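Local coordinates for ABC transporter, substrate binding protein (Polyamine) (PDB 4EUO) that binds gamma-aminobutyric acid (GABA) between its two lobes and probably delivers it, as a periplasmic solute-binding protein, to an ABC transporter, at residues T53-D58 against T234-A239; A114-W119 against A194-V199; F123-A126 against K131-F134; T223-L228 against A292-W297. All blocks are in the same frame, centred on the assembly; numbering follows the deposited sequence.

Contact 1 of 4, residues T53-D58 against T234-A239; sequences TWDVVD and TKNKDA
The hydroxyl of Thr234 comes across the side chain of Asp55: OG1 donates a hydrogen bond of 2.7 Å to Asp55 OD1, reaching that oxygen on its anti side and lying 25° out of the carboxylate plane. The threonine turns OG1 opposite its own backbone N (chi1 169°), which sends the hydroxyl across to the aspartate, and the two side chains run at about a right angle. The same OG1 also accepts a hydrogen bond from Asn236 N at 2.9 Å, so one hydroxyl donates to Asp55 and accepts from the backbone two residues on. Lys235 follows, its side chain directed to the surface while its backbone N donates to a water at 2.9 Å. That water sits 2.6 Å from Asp55 OD1, which places it between the loop and the carboxylate, next to the direct threonine bond. Asn236 then brings its CB to 3.7 Å from Asp55 OD1, and its amide plane stands 73° from the carboxylate plane. The other carboxylate oxygen, OD2, is taken up elsewhere, by the backbone N of Val4 on the neighbouring strand 3-6, so Asp55 ties that strand to the loop before helix 237-247. Past Asn236, at the N-cap position, the helix begins. The Thr234 OG1 to Asn236 N bond makes this an ST turn, set just ahead of a helix that packs against the sheet of one lobe of a periplasmic binding protein fold.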
loop_
_atom_site.group_PDB
_atom_site.type_symbol
_atom_site.label_atom_id
_atom_site.label_comp_id
_atom_site.label_asym_id
_atom_site.label_seq_id
_atom_site.Cartn_x
_atom_site.Cartn_y
_atom_site.Cartn_z
ATOM N N THR A 53 -11.203 18.045 -5.822
ATOM C CA THR A 53 -10.800 17.833 -7.202
ATOM C C THR A 53 -10.385 16.383 -7.462
ATOM O O THR A 53 -10.053 16.042 -8.589
ATOM C CB THR A 53 -9.716 18.808 -7.606
ATOM O OG1 THR A 53 -8.556 18.568 -6.834
ATOM C CG2 THR A 53 -10.175 20.264 -7.483
ATOM N N TRP A 54 -10.345 15.555 -6.414
ATOM C CA TRP A 54 -10.061 14.114 -6.546
ATOM C C TRP A 54 -11.382 13.424 -6.293
ATOM O O TRP A 54 -11.914 13.546 -5.212
ATOM C CB TRP A 54 -9.038 13.687 -5.491
ATOM C CG TRP A 54 -7.657 14.239 -5.639
ATOM C CD1 TRP A 54 -7.138 14.927 -6.704
ATOM C CD2 TRP A 54 -6.602 14.146 -4.666
ATOM N NE1 TRP A 54 -5.813 15.241 -6.462
ATOM C CE2 TRP A 54 -5.471 14.794 -5.208
ATOM C CE3 TRP A 54 -6.515 13.600 -3.371
ATOM C CZ2 TRP A 54 -4.254 14.887 -4.508
ATOM C CZ3 TRP A 54 -5.304 13.681 -2.686
ATOM C CH2 TRP A 54 -4.195 14.323 -3.252
ATOM N N ASP A 55 -11.920 12.709 -7.280
ATOM C CA ASP A 55 -13.226 12.051 -7.126
ATOM C C ASP A 55 -13.140 10.655 -6.509
ATOM O O ASP A 55 -14.000 10.270 -5.732
ATOM C CB ASP A 55 -13.928 12.020 -8.491
ATOM C CG ASP A 55 -14.108 13.424 -9.024
ATOM O OD1 ASP A 55 -14.669 14.248 -8.292
ATOM O OD2 ASP A 55 -13.593 13.703 -10.116
ATOM N N VAL A 56 -12.090 9.930 -6.880
ATOM C CA VAL A 56 -11.823 8.617 -6.304
ATOM C C VAL A 56 -10.357 8.656 -5.920
ATOM O O VAL A 56 -9.503 9.069 -6.711
ATOM C CB VAL A 56 -12.124 7.462 -7.275
ATOM C CG1 VAL A 56 -11.663 6.120 -6.675
ATOM C CG2 VAL A 56 -13.627 7.403 -7.602
ATOM N N VAL A 57 -10.073 8.241 -4.681
ATOM C CA VAL A 57 -8.695 8.213 -4.205
ATOM C C VAL A 57 -8.345 6.800 -3.728
ATOM O O VAL A 57 -9.097 6.175 -2.985
ATOM C CB VAL A 57 -8.483 9.221 -3.056
ATOM C CG1 VAL A 57 -7.002 9.342 -2.671
ATOM C CG2 VAL A 57 -9.013 10.628 -3.404
ATOM N N ASP A 58 -7.166 6.351 -4.130
ATOM C CA ASP A 58 -6.620 5.114 -3.605
ATOM C C ASP A 58 -5.813 5.506 -2.346
ATOM O O ASP A 58 -4.858 6.292 -2.409
ATOM C CB ASP A 58 -5.733 4.481 -4.674
ATOM C CG ASP A 58 -5.103 3.182 -4.251
ATOM O OD1 ASP A 58 -4.459 3.163 -3.183
ATOM O OD2 ASP A 58 -5.273 2.192 -4.967
ATOM N N THR A 234 -17.138 15.789 -3.489
ATOM C CA THR A 234 -16.872 15.565 -4.906
ATOM C C THR A 234 -18.049 16.126 -5.720
ATOM O O THR A 234 -19.208 15.977 -5.293
ATOM C CB THR A 234 -16.732 14.057 -5.226
ATOM O OG1 THR A 234 -16.723 13.856 -6.653
ATOM C CG2 THR A 234 -17.851 13.221 -4.591
ATOM N N LYS A 235 -17.752 16.676 -6.897
ATOM C CA LYS A 235 -18.839 17.186 -7.749
ATOM C C LYS A 235 -19.285 16.092 -8.707
ATOM O O LYS A 235 -20.227 16.288 -9.484
ATOM C CB LYS A 235 -18.408 18.461 -8.501
ATOM C CG LYS A 235 -17.248 18.321 -9.471
ATOM C CD LYS A 235 -17.062 19.564 -10.375
ATOM C CE LYS A 235 -17.967 19.588 -11.602
ATOM N NZ LYS A 235 -17.908 18.329 -12.414
ATOM N N ASN A 236 -18.592 14.922 -8.662
ATOM C CA ASN A 236 -18.858 13.787 -9.551
ATOM C C ASN A 236 -19.210 12.528 -8.716
ATOM O O ASN A 236 -18.673 11.444 -9.001
ATOM C CB ASN A 236 -17.627 13.549 -10.455
ATOM C CG ASN A 236 -17.186 14.752 -11.273
ATOM O OD1 ASN A 236 -16.003 15.185 -11.281
ATOM N ND2 ASN A 236 -18.127 15.304 -12.015
ATOM N N LYS A 237 -20.094 12.665 -7.708
ATOM C CA LYS A 237 -20.433 11.581 -6.770
ATOM C C LYS A 237 -20.944 10.326 -7.453
ATOM O O LYS A 237 -20.389 9.250 -7.229
ATOM C CB LYS A 237 -21.376 12.032 -5.660
ATOM C CG LYS A 237 -21.516 11.042 -4.511
ATOM C CD LYS A 237 -22.339 11.618 -3.400
ATOM C CE LYS A 237 -22.699 10.563 -2.387
ATOM N NZ LYS A 237 -23.553 11.121 -1.306
ATOM N N ASP A 238 -21.970 10.450 -8.316
ATOM C CA ASP A 238 -22.495 9.258 -8.985
ATOM C C ASP A 238 -21.444 8.584 -9.858
ATOM O O ASP A 238 -21.319 7.359 -9.822
ATOM C CB ASP A 238 -23.774 9.599 -9.802
ATOM C CG ASP A 238 -24.946 10.030 -8.940
ATOM O OD1 ASP A 238 -24.941 9.721 -7.727
ATOM O OD2 ASP A 238 -25.885 10.657 -9.484
ATOM N N ALA A 239 -20.652 9.371 -10.590
ATOM C CA ALA A 239 -19.602 8.859 -11.460
ATOM C C ALA A 239 -18.515 8.157 -10.619
ATOM O O ALA A 239 -18.007 7.117 -11.037
ATOM C CB ALA A 239 -18.986 9.983 -12.280
HETATM O O HOH W 1 -14.967 16.770 -7.567
#

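Contact 2 of 4, residues A114-W119 against A194-V199; sequences ACPKSW and APFGSV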
loop_
_atom_site.group_PDB
_atom_site.type_symbol
_atom_site.label_atom_id
_atom_site.label_comp_id
_atom_site.label_asym_id
_atom_site.label_seq_id
_atom_site.Cartn_x
_atom_site.Cartn_y
_atom_site.Cartn_z
ATOM N N ALA A 114 25.597 -9.539 0.507
ATOM C CA ALA A 114 24.515 -10.493 0.757
ATOM C C ALA A 114 23.202 -9.744 0.953
ATOM O O ALA A 114 23.186 -8.720 1.655
ATOM C CB ALA A 114 24.823 -11.300 2.019
ATOM N N CYS A 115 22.118 -10.293 0.395
ATOM C CA CYS A 115 20.796 -9.692 0.648
ATOM C C CYS A 115 20.264 -10.164 1.984
ATOM O O CYS A 115 20.222 -11.373 2.229
ATOM C CB CYS A 115 19.810 -10.086 -0.431
ATOM S SG CYS A 115 20.133 -9.311 -2.017
ATOM N N PRO A 116 19.727 -9.255 2.801
ATOM C CA PRO A 116 19.035 -9.688 4.022
ATOM C C PRO A 116 17.803 -10.508 3.624
ATOM O O PRO A 116 17.089 -10.157 2.667
ATOM C CB PRO A 116 18.604 -8.372 4.681
ATOM C CG PRO A 116 19.448 -7.308 4.075
ATOM C CD PRO A 116 19.762 -7.789 2.668
ATOM N N LYS A 117 17.575 -11.626 4.328
ATOM C CA LYS A 117 16.473 -12.507 4.042
ATOM C C LYS A 117 15.355 -12.243 5.053
ATOM O O LYS A 117 14.166 -12.323 4.691
ATOM C CB LYS A 117 16.952 -13.973 4.162
ATOM C CG LYS A 117 15.922 -14.992 3.685
ATOM C CD LYS A 117 16.415 -16.437 3.809
ATOM C CE LYS A 117 17.133 -16.702 5.107
ATOM N NZ LYS A 117 16.231 -16.664 6.283
ATOM N N SER A 118 15.711 -11.999 6.314
ATOM C CA SER A 118 14.741 -11.803 7.377
ATOM C C SER A 118 14.707 -10.373 7.880
ATOM O O SER A 118 15.640 -9.603 7.636
ATOM C CB SER A 118 15.068 -12.748 8.524
ATOM O OG SER A 118 16.301 -12.316 9.074
ATOM N N TRP A 119 13.663 -10.032 8.675
ATOM C CA TRP A 119 13.640 -8.710 9.293
ATOM C C TRP A 119 14.831 -8.593 10.240
ATOM O O TRP A 119 15.468 -7.545 10.301
ATOM C CB TRP A 119 12.320 -8.458 10.052
ATOM C CG TRP A 119 11.121 -8.424 9.176
ATOM C CD1 TRP A 119 10.066 -9.292 9.210
ATOM C CD2 TRP A 119 10.899 -7.553 8.050
ATOM N NE1 TRP A 119 9.172 -8.995 8.202
ATOM C CE2 TRP A 119 9.682 -7.952 7.451
ATOM C CE3 TRP A 119 11.619 -6.492 7.481
ATOM C CZ2 TRP A 119 9.142 -7.280 6.339
ATOM C CZ3 TRP A 119 11.105 -5.866 6.349
ATOM C CH2 TRP A 119 9.882 -6.254 5.798
ATOM N N ALA A 194 20.381 2.917 -1.097
ATOM C CA ALA A 194 19.938 2.078 0.031
ATOM C C ALA A 194 19.550 0.794 -0.630
ATOM O O ALA A 194 18.435 0.632 -1.121
ATOM C CB ALA A 194 18.777 2.698 0.775
ATOM N N PRO A 195 20.526 -0.118 -0.773
ATOM C CA PRO A 195 20.323 -1.283 -1.636
ATOM C C PRO A 195 19.368 -2.353 -1.151
ATOM O O PRO A 195 19.056 -3.286 -1.886
ATOM C CB PRO A 195 21.736 -1.833 -1.826
ATOM C CG PRO A 195 22.420 -1.457 -0.549
ATOM C CD PRO A 195 21.903 -0.063 -0.251
ATOM N N PHE A 196 18.875 -2.210 0.073
ATOM C CA PHE A 196 17.857 -3.120 0.570
ATOM C C PHE A 196 16.967 -2.381 1.545
ATOM O O PHE A 196 17.349 -1.344 2.082
ATOM C CB PHE A 196 18.433 -4.442 1.142
ATOM C CG PHE A 196 19.680 -4.290 1.982
ATOM C CD1 PHE A 196 19.638 -3.656 3.216
ATOM C CD2 PHE A 196 20.903 -4.782 1.537
ATOM C CE1 PHE A 196 20.797 -3.505 3.992
ATOM C CE2 PHE A 196 22.056 -4.659 2.334
ATOM C CZ PHE A 196 21.993 -4.025 3.549
ATOM N N GLY A 197 15.766 -2.894 1.726
ATOM C CA GLY A 197 14.832 -2.269 2.631
ATOM C C GLY A 197 13.480 -2.908 2.550
ATOM O O GLY A 197 13.277 -3.873 1.803
ATOM N N SER A 198 12.571 -2.341 3.331
ATOM C CA SER A 198 11.175 -2.800 3.381
ATOM C C SER A 198 10.362 -1.967 2.401
ATOM O O SER A 198 10.231 -0.757 2.595
ATOM C CB SER A 198 10.622 -2.643 4.776
ATOM O OG SER A 198 9.254 -3.030 4.717
ATOM N N VAL A 199 9.864 -2.589 1.347
ATOM C CA VAL A 199 9.233 -1.881 0.246
ATOM C C VAL A 199 7.935 -2.541 -0.166
ATOM O O VAL A 199 7.690 -3.718 0.132
ATOM C CB VAL A 199 10.200 -1.837 -0.990
ATOM C CG1 VAL A 199 11.474 -1.053 -0.644
ATOM C CG2 VAL A 199 10.580 -3.249 -1.427
#
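Phe196 turns one face of its ring to Pro116, the side chains crossing at about a right angle. Its CB already lies 3.9 Å from Pro116 CD. CG sits between the backbone N and the carbonyl carbon (chi1 42°), and this turn swings the ring out from the strand toward the proline. At CG the contact tightens, and on the CD2 side of the ring it is closest, Pro116 CD standing 3.4 Å from Phe196 CD2. Pro116 CG comes over the middle of the face, 3.7 Å from the ring centroid and 11° off the normal, a CH-pi contact. Phe196 CZ, the tip, is still 4.2 Å from Pro116 CG. The ring thus joins strand 196-200, an inner strand of the sheet in this lobe of the binding protein fold, to the loop that follows strand 96-107, where Cys115 is held by its disulfide to Cys107. Two residues on, Ser198 points from the same side of the strand and meets the far end of the Trp119 indole: Trp119 CH2 is 3.5 Å from Ser198 OG, and Trp119 CZ3 is 3.6 Å from Ser198 CB. NE1 of that indole, on the five-membered ring, donates to Gln220 O.

Contact 3 of 4, residues F123-A126 against K131-F134; sequences FDTA and KRTF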
loop_
_atom_site.group_PDB
_atom_site.type_symbol
_atom_site.label_atom_id
_atom_site.label_comp_id
_atom_site.label_asym_id
_atom_site.label_seq_id
_atom_site.Cartn_x
_atom_site.Cartn_y
_atom_site.Cartn_z
ATOM N N PHE A 123 17.825 -5.640 10.185
ATOM C CA PHE A 123 18.174 -4.848 11.349
ATOM C C PHE A 123 19.602 -5.139 11.858
ATOM O O PHE A 123 19.978 -4.590 12.883
ATOM C CB PHE A 123 17.126 -5.022 12.462
ATOM C CG PHE A 123 15.895 -4.162 12.244
ATOM C CD1 PHE A 123 15.687 -3.018 13.001
ATOM C CD2 PHE A 123 14.947 -4.509 11.295
ATOM C CE1 PHE A 123 14.566 -2.208 12.782
ATOM C CE2 PHE A 123 13.814 -3.714 11.088
ATOM C CZ PHE A 123 13.632 -2.573 11.836
ATOM N N ASP A 124 20.393 -5.928 11.107
ATOM C CA ASP A 124 21.753 -6.271 11.548
ATOM C C ASP A 124 22.756 -5.544 10.656
ATOM O O ASP A 124 23.116 -6.038 9.601
ATOM C CB ASP A 124 21.963 -7.795 11.536
ATOM C CG ASP A 124 23.241 -8.249 12.212
ATOM O OD1 ASP A 124 24.201 -7.473 12.230
ATOM O OD2 ASP A 124 23.286 -9.418 12.678
ATOM N N THR A 125 23.190 -4.363 11.100
ATOM C CA THR A 125 24.160 -3.560 10.354
ATOM C C THR A 125 25.581 -4.119 10.381
ATOM O O THR A 125 26.361 -3.764 9.508
ATOM C CB THR A 125 24.134 -2.109 10.814
ATOM O OG1 THR A 125 24.480 -2.055 12.203
ATOM C CG2 THR A 125 22.789 -1.449 10.568
ATOM N N ALA A 126 25.916 -5.003 11.343
ATOM C CA ALA A 126 27.267 -5.580 11.358
ATOM C C ALA A 126 27.396 -6.607 10.239
ATOM O O ALA A 126 28.365 -6.596 9.481
ATOM C CB ALA A 126 27.540 -6.235 12.695
ATOM N N LYS A 131 23.392 1.431 4.159
ATOM C CA LYS A 131 22.083 2.061 4.285
ATOM C C LYS A 131 20.963 1.111 3.931
ATOM O O LYS A 131 21.117 0.245 3.085
ATOM C CB LYS A 131 21.975 3.368 3.475
ATOM C CG LYS A 131 22.999 4.458 3.821
ATOM C CD LYS A 131 22.971 4.901 5.292
ATOM C CE LYS A 131 23.962 6.008 5.591
ATOM N NZ LYS A 131 25.357 5.628 5.227
ATOM N N ARG A 132 19.851 1.264 4.636
ATOM C CA ARG A 132 18.645 0.477 4.399
ATOM C C ARG A 132 17.496 1.448 4.352
ATOM O O ARG A 132 17.557 2.505 4.973
ATOM C CB ARG A 132 18.420 -0.624 5.447
ATOM C CG ARG A 132 18.540 -0.162 6.892
ATOM C CD ARG A 132 19.940 -0.479 7.461
ATOM N NE ARG A 132 20.093 -1.920 7.695
ATOM C CZ ARG A 132 21.204 -2.628 7.479
ATOM N NH1 ARG A 132 22.309 -2.031 7.004
ATOM N NH2 ARG A 132 21.234 -3.927 7.759
ATOM N N THR A 133 16.442 1.082 3.619
ATOM C CA THR A 133 15.324 2.016 3.433
ATOM C C THR A 133 14.007 1.502 3.977
ATOM O O THR A 133 13.683 0.306 3.891
ATOM C CB THR A 133 15.267 2.464 1.948
ATOM O OG1 THR A 133 14.284 3.488 1.827
ATOM C CG2 THR A 133 14.907 1.371 0.977
ATOM N N PHE A 134 13.256 2.427 4.548
ATOM C CA PHE A 134 11.945 2.162 5.155
ATOM C C PHE A 134 11.024 3.307 4.801
ATOM O O PHE A 134 11.493 4.441 4.565
ATOM C CB PHE A 134 12.071 2.118 6.679
ATOM C CG PHE A 134 12.801 0.903 7.190
ATOM C CD1 PHE A 134 12.147 -0.319 7.335
ATOM C CD2 PHE A 134 14.138 0.981 7.550
ATOM C CE1 PHE A 134 12.819 -1.441 7.839
ATOM C CE2 PHE A 134 14.823 -0.161 7.992
ATOM C CZ PHE A 134 14.156 -1.350 8.163
#
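Phe123 and Phe134 supply the aromatic part of the contact. Their rings meet at an oblique tilt, planes 51° apart and centroids 5.5 Å from each other, with Phe123 CE2 at 3.8 Å from Phe134 CZ. The pair therefore touches through the outer carbons. Phe123 leaves its backbone away from the strand, but its ring end comes back to Phe134. The second kind of contact sets a methyl on a charged plane: Thr125 CG2 lies over the centre of the Arg132 guanidinium, 3.6 Å above it, and 3.6 Å from Arg132 NH1. To arrive there the arginine leaves the backbone with CG between N and the carbonyl carbon (chi1 49°) and then bends at chi2 and chi3, which folds the guanidinium back against the residues of 123-126. Polar contacts make up the third kind. Arg132 NH2 comes to 3.4 Å from Asp124 O; hydrogen bonds run from NE to Leu122 O and from NH1 to Phe128 O and Gly130 O. Carbonyls of the helix end and of the connection to the strand thus gather round one guanidinium, which fixes the rotation of its plane against the methyl. The contact closes a short helix-to-strand connection in one lobe of the periplasmic binding protein fold. Helix 119-122 ends just before the loop; helix 142-149 packs on Phe123 through Ala146 and Ala149, and Phe134 on strand 132-135 touches Ile176 and Trp178 of the adjoining parallel strand 176-179.

Contact 4 of 4, residues T223-L228 against A292-W297; sequences TAADSL and ADMNYW. With ABU (gamma-amino-butanoic acid), chain E.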
loop_
_atom_site.group_PDB
_atom_site.type_symbol
_atom_site.label_atom_id
_atom_site.label_comp_id
_atom_site.label_asym_id
_atom_site.label_seq_id
_atom_site.Cartn_x
_atom_site.Cartn_y
_atom_site.Cartn_z
ATOM N N THR A 223 1.441 -8.087 5.280
ATOM C CA THR A 223 0.352 -7.725 4.375
ATOM C C THR A 223 -0.480 -6.576 4.875
ATOM O O THR A 223 -0.586 -6.315 6.085
ATOM C CB THR A 223 -0.608 -8.900 4.129
ATOM O OG1 THR A 223 -1.259 -9.235 5.353
ATOM C CG2 THR A 223 0.090 -10.105 3.623
ATOM N N ALA A 224 -1.079 -5.865 3.917
ATOM C CA ALA A 224 -2.016 -4.787 4.156
ATOM C C ALA A 224 -2.807 -4.595 2.869
ATOM O O ALA A 224 -2.597 -5.338 1.905
ATOM C CB ALA A 224 -1.296 -3.502 4.587
ATOM N N ALA A 225 -3.750 -3.644 2.854
ATOM C CA ALA A 225 -4.494 -3.405 1.635
ATOM C C ALA A 225 -4.741 -1.942 1.484
ATOM O O ALA A 225 -4.858 -1.212 2.477
ATOM C CB ALA A 225 -5.828 -4.167 1.632
ATOM N N ASP A 226 -4.854 -1.506 0.233
ATOM C CA ASP A 226 -5.325 -0.157 -0.054
ATOM C C ASP A 226 -6.828 -0.225 -0.279
ATOM O O ASP A 226 -7.396 -1.302 -0.546
ATOM C CB ASP A 226 -4.647 0.447 -1.272
ATOM C CG ASP A 226 -3.296 1.095 -0.974
ATOM O OD1 ASP A 226 -2.737 0.862 0.118
ATOM O OD2 ASP A 226 -2.811 1.883 -1.835
ATOM N N SER A 227 -7.458 0.952 -0.264
ATOM C CA SER A 227 -8.886 1.101 -0.427
ATOM C C SER A 227 -9.176 2.182 -1.434
ATOM O O SER A 227 -8.346 3.067 -1.660
ATOM C CB SER A 227 -9.501 1.542 0.891
ATOM O OG SER A 227 -9.168 0.626 1.922
ATOM N N LEU A 228 -10.398 2.145 -1.982
ATOM C CA LEU A 228 -10.906 3.254 -2.814
ATOM C C LEU A 228 -11.947 3.986 -2.001
ATOM O O LEU A 228 -12.814 3.372 -1.368
ATOM C CB LEU A 228 -11.528 2.763 -4.115
ATOM C CG LEU A 228 -10.581 2.006 -5.020
ATOM C CD1 LEU A 228 -11.292 1.572 -6.287
ATOM C CD2 LEU A 228 -9.313 2.836 -5.383
ATOM N N ALA A 292 -0.693 -7.319 8.834
ATOM C CA ALA A 292 -0.860 -6.105 9.606
ATOM C C ALA A 292 -2.331 -5.885 9.889
ATOM O O ALA A 292 -3.206 -6.251 9.085
ATOM C CB ALA A 292 -0.262 -4.898 8.881
ATOM N N ASP A 293 -2.602 -5.286 11.042
ATOM C CA ASP A 293 -3.997 -5.070 11.455
ATOM C C ASP A 293 -4.357 -3.616 11.224
ATOM O O ASP A 293 -4.021 -2.723 12.016
ATOM C CB ASP A 293 -4.169 -5.450 12.926
ATOM C CG ASP A 293 -5.610 -5.418 13.392
ATOM O OD1 ASP A 293 -6.431 -4.742 12.746
ATOM O OD2 ASP A 293 -5.918 -6.129 14.372
ATOM N N MET A 294 -4.996 -3.376 10.098
ATOM C CA MET A 294 -5.352 -2.002 9.741
ATOM C C MET A 294 -6.463 -1.444 10.570
ATOM O O MET A 294 -6.543 -0.226 10.717
ATOM C CB MET A 294 -5.688 -1.893 8.261
ATOM C CG MET A 294 -4.495 -2.287 7.348
ATOM S SD MET A 294 -4.846 -1.913 5.635
ATOM C CE MET A 294 -6.236 -2.954 5.289
ATOM N N ASN A 295 -7.313 -2.317 11.145
ATOM C CA ASN A 295 -8.375 -1.829 12.020
ATOM C C ASN A 295 -7.782 -1.350 13.349
ATOM O O ASN A 295 -8.177 -0.308 13.874
ATOM C CB ASN A 295 -9.404 -2.913 12.220
ATOM C CG ASN A 295 -10.214 -3.137 10.971
ATOM O OD1 ASN A 295 -10.465 -4.277 10.563
ATOM N ND2 ASN A 295 -10.609 -2.049 10.314
ATOM N N TYR A 296 -6.781 -2.057 13.848
ATOM C CA TYR A 296 -6.087 -1.629 15.050
ATOM C C TYR A 296 -5.452 -0.263 14.812
ATOM O O TYR A 296 -5.600 0.661 15.620
ATOM C CB TYR A 296 -4.984 -2.635 15.431
ATOM C CG TYR A 296 -4.182 -2.178 16.617
ATOM C CD1 TYR A 296 -4.599 -2.462 17.912
ATOM C CD2 TYR A 296 -2.988 -1.470 16.449
ATOM C CE1 TYR A 296 -3.876 -2.022 19.008
ATOM C CE2 TYR A 296 -2.262 -1.021 17.534
ATOM C CZ TYR A 296 -2.704 -1.306 18.813
ATOM O OH TYR A 296 -1.993 -0.837 19.868
ATOM N N TRP A 297 -4.763 -0.108 13.674
ATOM C CA TRP A 297 -4.168 1.166 13.336
ATOM C C TRP A 297 -5.243 2.248 13.168
ATOM O O TRP A 297 -5.054 3.369 13.673
ATOM C CB TRP A 297 -3.322 1.039 12.060
ATOM C CG TRP A 297 -1.912 0.616 12.335
ATOM C CD1 TRP A 297 -1.452 -0.649 12.576
ATOM C CD2 TRP A 297 -0.776 1.475 12.360
ATOM N NE1 TRP A 297 -0.080 -0.632 12.729
ATOM C CE2 TRP A 297 0.363 0.663 12.588
ATOM C CE3 TRP A 297 -0.594 2.837 12.110
ATOM C CZ2 TRP A 297 1.657 1.185 12.608
ATOM C CZ3 TRP A 297 0.686 3.354 12.113
ATOM C CH2 TRP A 297 1.793 2.537 12.365
HETATM N N ABU E . -0.219 1.952 -0.193
HETATM C CD ABU E . 0.414 1.019 -1.133
HETATM C CB ABU E . 0.854 1.715 -2.398
HETATM C CG ABU E . 1.461 0.719 -3.326
HETATM C C ABU E . 2.076 1.288 -4.587
HETATM O O ABU E . 2.932 0.518 -5.255
HETATM O OXT ABU E . 1.899 2.528 -4.972
HETATM O O HOH W 2 -3.242 -7.679 6.592
#
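The GABA pocket draws Asp226 from strand 215-229, and just before it on that strand Thr223, Ala224 and Ala225 meet Ala292 and Met294 at the start of helix 294-299. Ala292 N donates to Thr223 O at 2.9 Å. A water adds a second tie between the same two residues, bonded to Thr223 OG1 and donating to Ala292 O at 2.9 Å; Thr223 OG1 is also held by Asn291. Met294 runs out extended and turns at chi3 (-63°), which curls its methyl back onto the strand. Met294 SD lies 3.2 Å from Ala225 O and 4.0 Å from Ala224 CB, and accepts a weak hydrogen bond of 3.5 Å from Ala225 N, while CE packs 3.9 Å from Ala225 CB. Asp293 caps the helix, OD1 accepting from Tyr296 N from above the carboxylate plane. Beyond the alanines the aspartate turns to the ligand: ABU N donates to Asp226 OD1 at 2.8 Å and, weakly, to OD2 at 3.1 Å. Tyr262, Thr12 and Arg203 are also hydrogen-bonded to the ligand. This grip is consistent with a protonated amine, held mainly through OD1, whereas the helix side of the strand is held by one backbone bond, a water and uncharged sulfur contacts.

Contacts 1 and 4 share neighbouring antiparallel strands, 56-60 and 215-229, and touch where Asp58 OD1 approaches Asp226 OD2 to 2.5 Å, an approach that may reflect a shared proton. Contacts 2 and 3 adjoin on strands 196-200 and 132-135, bonded through backbone atoms of Thr133, Phe196 and Ser198, and lie across the chain's centre from contact 1, with centres about 38 and 40 Å from it. Contacts 2, 3 and 4 are buried, contact 1 only partly so, with water in its interface. Chemistry follows place: polar groups at contact 1, rings at contact 2, rings and a guanidinium at contact 3, and, nearest the centre, backbone and sulfur contacts beside the ligand at contact 4.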